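Local structure of Tni2 (Pseudomonas fluorescens, 6B12) at residues Y81-S84 / Q89-R92; C124-Q129 / A133-D138. The protein probably acts as the immunity protein to a type VI secretion toxin of the Tne2 kind, binding it and shielding the producing cell from it. All coordinates share one frame; numbering follows the deposited sequence.

How the interactions relate
Each interaction joins two strands that follow one another in the chain, and comparing them illustrates how place in a sheet shapes chemistry. Interaction 1 links strand 78-84 to the outermost strand of a four-stranded antiparallel sheet, so one side is largely exposed and polar: glutamine, arginine and serine side chains accompany the backbone bonds and pack around a tyrosine. Interaction 2 lies between inner strands of a separate five-stranded antiparallel sheet and is mostly buried, with phenylalanines and selenomethionines around the backbone ladder and two arginines each paired with an aspartate. The two share no strand and do not touch, their centres about 19 Å apart and their nearest atoms about 8 Å.

Interaction 1: residues Y81-S84 / Q89-R92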
loop_
_atom_site.group_PDB
_atom_site.type_symbol
_atom_site.label_atom_id
_atom_site.label_comp_id
_atom_site.label_asym_id
_atom_site.label_seq_id
_atom_site.Cartn_x
_atom_site.Cartn_y
_atom_site.Cartn_z
ATOM N N TYR C 81 -7.424 -12.997 1.039
ATOM C CA TYR C 81 -7.716 -14.331 0.534
ATOM C C TYR C 81 -6.900 -14.586 -0.721
ATOM O O TYR C 81 -6.645 -13.672 -1.500
ATOM C CB TYR C 81 -9.193 -14.490 0.162
ATOM C CG TYR C 81 -10.127 -14.260 1.322
ATOM C CD1 TYR C 81 -10.458 -15.303 2.184
ATOM C CD2 TYR C 81 -10.647 -12.991 1.574
ATOM C CE1 TYR C 81 -11.316 -15.084 3.262
ATOM C CE2 TYR C 81 -11.499 -12.763 2.636
ATOM C CZ TYR C 81 -11.828 -13.817 3.483
ATOM O OH TYR C 81 -12.680 -13.606 4.548
ATOM N N VAL C 82 -6.517 -15.843 -0.908
ATOM C CA VAL C 82 -6.002 -16.336 -2.192
ATOM C C VAL C 82 -7.099 -17.189 -2.796
ATOM O O VAL C 82 -7.542 -18.162 -2.182
ATOM C CB VAL C 82 -4.710 -17.141 -2.018
ATOM C CG1 VAL C 82 -4.292 -17.767 -3.358
ATOM C CG2 VAL C 82 -3.623 -16.236 -1.496
ATOM N N VAL C 83 -7.543 -16.827 -3.996
ATOM C CA VAL C 83 -8.643 -17.504 -4.665
ATOM C C VAL C 83 -8.082 -18.226 -5.878
ATOM O O VAL C 83 -7.266 -17.667 -6.608
ATOM C CB VAL C 83 -9.730 -16.496 -5.093
ATOM C CG1 VAL C 83 -10.870 -17.191 -5.797
ATOM C CG2 VAL C 83 -10.242 -15.681 -3.869
ATOM N N SER C 84 -8.500 -19.463 -6.077
ATOM C CA SER C 84 -8.046 -20.205 -7.245
ATOM C C SER C 84 -8.602 -19.568 -8.525
ATOM O O SER C 84 -9.625 -18.884 -8.519
ATOM C CB SER C 84 -8.481 -21.676 -7.150
ATOM O OG SER C 84 -9.890 -21.804 -7.173
ATOM N N GLN C 89 -12.097 -22.626 -4.967
ATOM C CA GLN C 89 -11.552 -22.743 -3.622
ATOM C C GLN C 89 -10.875 -21.443 -3.256
ATOM O O GLN C 89 -10.443 -20.670 -4.120
ATOM C CB GLN C 89 -10.544 -23.903 -3.504
ATOM C CG GLN C 89 -11.053 -25.244 -4.029
ATOM C CD GLN C 89 -10.345 -25.681 -5.307
ATOM O OE1 GLN C 89 -9.316 -25.115 -5.691
ATOM N NE2 GLN C 89 -10.891 -26.697 -5.968
ATOM N N GLN C 90 -10.768 -21.207 -1.953
ATOM C CA GLN C 90 -9.992 -20.069 -1.525
ATOM C C GLN C 90 -9.402 -20.378 -0.164
ATOM O O GLN C 90 -9.804 -21.333 0.509
ATOM C CB GLN C 90 -10.836 -18.798 -1.476
ATOM C CG GLN C 90 -11.858 -18.810 -0.381
ATOM C CD GLN C 90 -12.649 -17.522 -0.347
ATOM O OE1 GLN C 90 -12.883 -16.902 -1.377
ATOM N NE2 GLN C 90 -13.059 -17.121 0.831
ATOM N N ILE C 91 -8.405 -19.583 0.202
ATOM C CA ILE C 91 -7.699 -19.733 1.471
ATOM C C ILE C 91 -7.576 -18.358 2.105
ATOM O O ILE C 91 -7.128 -17.411 1.459
ATOM C CB ILE C 91 -6.297 -20.342 1.284
ATOM C CG1 ILE C 91 -6.377 -21.659 0.514
ATOM C CG2 ILE C 91 -5.612 -20.532 2.662
ATOM C CD1 ILE C 91 -5.013 -22.222 0.110
ATOM N N ARG C 92 -7.945 -18.254 3.370
ATOM C CA ARG C 92 -7.715 -17.033 4.122
ATOM C C ARG C 92 -6.269 -17.011 4.609
ATOM O O ARG C 92 -5.798 -17.973 5.235
ATOM C CB ARG C 92 -8.686 -16.972 5.310
ATOM C CG ARG C 92 -8.555 -15.727 6.180
ATOM C CD ARG C 92 -9.441 -15.856 7.403
ATOM N NE ARG C 92 -9.298 -14.717 8.304
ATOM C CZ ARG C 92 -8.267 -14.530 9.120
ATOM N NH1 ARG C 92 -7.266 -15.409 9.159
ATOM N NH2 ARG C 92 -8.245 -13.466 9.920
#
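With its CG set between the backbone N and the carbonyl carbon (chi1 69°) and its chain extended beyond, Q90 carries its amide back over strand 78-84 to the ring of Y81. Q90 NE2 comes obliquely to that ring, stopping 3.4 Å from Y81 CD1, with ring and amide planes turned 32° apart. V83 lies alongside Q90 and points the same way, and its CG2 is in van der Waals contact with Q90 OE1 at 3.8 Å. R92 flanks the same tyrosine ring, its CB 3.8 Å from Y81 CE1, while its extended chain carries the guanidinium onward to a weak, long ion pair with D95.

Beneath this row, the backbones exchange hydrogen bonds at the V82-I91 pair, where V82 N meets I91 O at 2.9 Å and I91 N returns the bond to V82 O. Towards the turn, S84 N donates almost straight to Q89 O, 3.0 Å away. The S84 hydroxyl, turned back toward its own backbone (chi1 64°), accepts from Q89 N, with OG 3.2 Å from that nitrogen. The same OG also bonds to D86 OD1, which ties D86 of the turn to the strand end. V82 projects from the other face, towards H64, I93 and A141.

The chemistry implies a division of labour. The backbone ladder and the serine hydroxyl fix the register and close the turn, whereas the amide of Q90 and the CB and CG of R92 flank the partly exposed tyrosine at the margin of the sheet.

Interaction 2: residues C124-Q129 / A133-D138; sequences CMFSRQ and AMFRVD
F126 and F135 form the central rung of the backbone ladder: F126 N gives its hydrogen to F135 O at 2.8 Å, and F135 N gives one back to F126 O. C124 and V137 repeat this exchange further along. Nearer the turn, R128 N reaches A133 O at 2.8 Å in an almost linear bond.

Apolar packing occupies both faces. On one, F126 CB meets V137 CG2 at 3.7 Å. On the other, successive bends at chi2 and chi3 fold the selenomethionine M134 back, so that its CE approaches CB of M125, also a selenomethionine, at 3.8 Å and its SE lies against S127 CB. M134 also packs on a basic side chain of another protein chain.

Charged groups follow. R128 turns sharply at chi3 (69°), bringing one guanidinium face under F135 CZ, which lies 3.4 Å from NH1; the planes are 63° apart. D131 holds that guanidinium in a salt bridge, and H151 stacks on the F135 ring. Along its own strand, R136 grips D138 side-on, with NE 3.0 Å from OD1 and NH2 to OD2.

The arrangement is a twisted beta hairpin with a short turn, forming inner strands of a five-stranded antiparallel meander.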
loop_
_atom_site.group_PDB
_atom_site.type_symbol
_atom_site.label_atom_id
_atom_site.label_comp_id
_atom_site.label_asym_id
_atom_site.label_seq_id
_atom_site.Cartn_x
_atom_site.Cartn_y
_atom_site.Cartn_z
ATOM N N CYS C 124 2.084 -8.760 0.127
ATOM C CA CYS C 124 1.068 -7.876 0.677
ATOM C C CYS C 124 1.666 -7.178 1.887
ATOM O O CYS C 124 2.412 -7.790 2.672
ATOM C CB CYS C 124 -0.195 -8.653 1.041
ATOM S SG CYS C 124 -1.650 -7.619 1.378
HETATM N N MSE C 125 1.388 -5.885 1.983
HETATM C CA MSE C 125 1.961 -5.050 3.033
HETATM C C MSE C 125 1.045 -5.131 4.245
HETATM O O MSE C 125 -0.160 -4.955 4.126
HETATM C CB MSE C 125 2.130 -3.612 2.527
HETATM C CG MSE C 125 2.931 -3.512 1.242
HETATM SE SE MSE C 125 4.718 -4.319 1.381
HETATM C CE MSE C 125 5.257 -3.216 2.847
ATOM N N PHE C 126 1.637 -5.380 5.412
ATOM C CA PHE C 126 0.917 -5.713 6.638
ATOM C C PHE C 126 1.201 -4.627 7.668
ATOM O O PHE C 126 2.367 -4.296 7.904
ATOM C CB PHE C 126 1.407 -7.085 7.127
ATOM C CG PHE C 126 0.920 -7.519 8.498
ATOM C CD1 PHE C 126 -0.235 -8.272 8.631
ATOM C CD2 PHE C 126 1.692 -7.285 9.631
ATOM C CE1 PHE C 126 -0.639 -8.727 9.882
ATOM C CE2 PHE C 126 1.296 -7.741 10.882
ATOM C CZ PHE C 126 0.136 -8.451 11.017
ATOM N N SER C 127 0.137 -4.042 8.235
ATOM C CA SER C 127 0.263 -3.025 9.273
ATOM C C SER C 127 0.057 -3.691 10.627
ATOM O O SER C 127 -1.056 -4.136 10.936
ATOM C CB SER C 127 -0.753 -1.903 9.049
ATOM O OG SER C 127 -0.535 -0.853 9.990
ATOM N N ARG C 128 1.120 -3.741 11.436
ATOM C CA ARG C 128 1.045 -4.379 12.745
ATOM C C ARG C 128 0.149 -3.554 13.665
ATOM O O ARG C 128 0.313 -2.346 13.774
ATOM C CB ARG C 128 2.449 -4.511 13.340
ATOM C CG ARG C 128 2.492 -5.139 14.720
ATOM C CD ARG C 128 3.900 -5.602 15.047
ATOM N NE ARG C 128 4.845 -4.497 15.234
ATOM C CZ ARG C 128 6.153 -4.661 15.425
ATOM N NH1 ARG C 128 6.681 -5.891 15.442
ATOM N NH2 ARG C 128 6.934 -3.602 15.562
ATOM N N GLN C 129 -0.816 -4.202 14.308
ATOM C CA GLN C 129 -1.867 -3.452 14.990
ATOM C C GLN C 129 -1.315 -2.602 16.127
ATOM O O GLN C 129 -1.765 -1.468 16.337
ATOM C CB GLN C 129 -2.933 -4.419 15.499
ATOM C CG GLN C 129 -4.027 -3.786 16.329
ATOM C CD GLN C 129 -4.700 -4.802 17.236
ATOM O OE1 GLN C 129 -5.426 -5.680 16.770
ATOM N NE2 GLN C 129 -4.439 -4.703 18.536
ATOM N N ALA C 133 3.548 -0.509 12.556
ATOM C CA ALA C 133 4.755 -0.768 11.781
ATOM C C ALA C 133 4.406 -1.619 10.574
ATOM O O ALA C 133 3.556 -2.510 10.659
ATOM C CB ALA C 133 5.816 -1.477 12.625
HETATM N N MSE C 134 5.066 -1.340 9.450
HETATM C CA MSE C 134 4.758 -2.013 8.193
HETATM C C MSE C 134 5.688 -3.190 7.991
HETATM O O MSE C 134 6.901 -3.098 8.246
HETATM C CB MSE C 134 4.892 -1.066 6.990
HETATM C CG MSE C 134 4.030 0.188 7.046
HETATM SE SE MSE C 134 2.123 -0.244 7.111
HETATM C CE MSE C 134 2.045 -1.606 5.718
ATOM N N PHE C 135 5.123 -4.288 7.516
ATOM C CA PHE C 135 5.896 -5.476 7.211
ATOM C C PHE C 135 5.557 -5.920 5.804
ATOM O O PHE C 135 4.391 -5.915 5.410
ATOM C CB PHE C 135 5.612 -6.601 8.186
ATOM C CG PHE C 135 6.147 -6.334 9.544
ATOM C CD1 PHE C 135 5.462 -5.507 10.415
ATOM C CD2 PHE C 135 7.347 -6.890 9.941
ATOM C CE1 PHE C 135 5.969 -5.229 11.678
ATOM C CE2 PHE C 135 7.856 -6.630 11.207
ATOM C CZ PHE C 135 7.169 -5.801 12.068
ATOM N N ARG C 136 6.584 -6.286 5.062
ATOM C CA ARG C 136 6.410 -6.925 3.764
ATOM C C ARG C 136 6.203 -8.415 3.990
ATOM O O ARG C 136 7.048 -9.074 4.625
ATOM C CB ARG C 136 7.638 -6.668 2.895
ATOM C CG ARG C 136 7.702 -7.586 1.695
ATOM C CD ARG C 136 8.961 -7.314 0.893
ATOM N NE ARG C 136 9.187 -8.391 -0.071
ATOM C CZ ARG C 136 10.207 -8.415 -0.915
ATOM N NH1 ARG C 136 11.085 -7.410 -0.917
ATOM N NH2 ARG C 136 10.339 -9.429 -1.760
ATOM N N VAL C 137 5.081 -8.947 3.505
ATOM C CA VAL C 137 4.734 -10.356 3.688
ATOM C C VAL C 137 4.656 -11.005 2.314
ATOM O O VAL C 137 3.769 -10.692 1.514
ATOM C CB VAL C 137 3.424 -10.535 4.464
ATOM C CG1 VAL C 137 3.153 -12.043 4.721
ATOM C CG2 VAL C 137 3.490 -9.776 5.787
ATOM N N ASP C 138 5.595 -11.892 2.034
ATOM C CA ASP C 138 5.590 -12.650 0.793
ATOM C C ASP C 138 4.846 -13.955 1.022
ATOM O O ASP C 138 5.076 -14.642 2.021
ATOM C CB ASP C 138 7.021 -12.932 0.328
ATOM C CG ASP C 138 7.708 -11.700 -0.257
ATOM O OD1 ASP C 138 7.145 -10.577 -0.207
ATOM O OD2 ASP C 138 8.826 -11.847 -0.777
#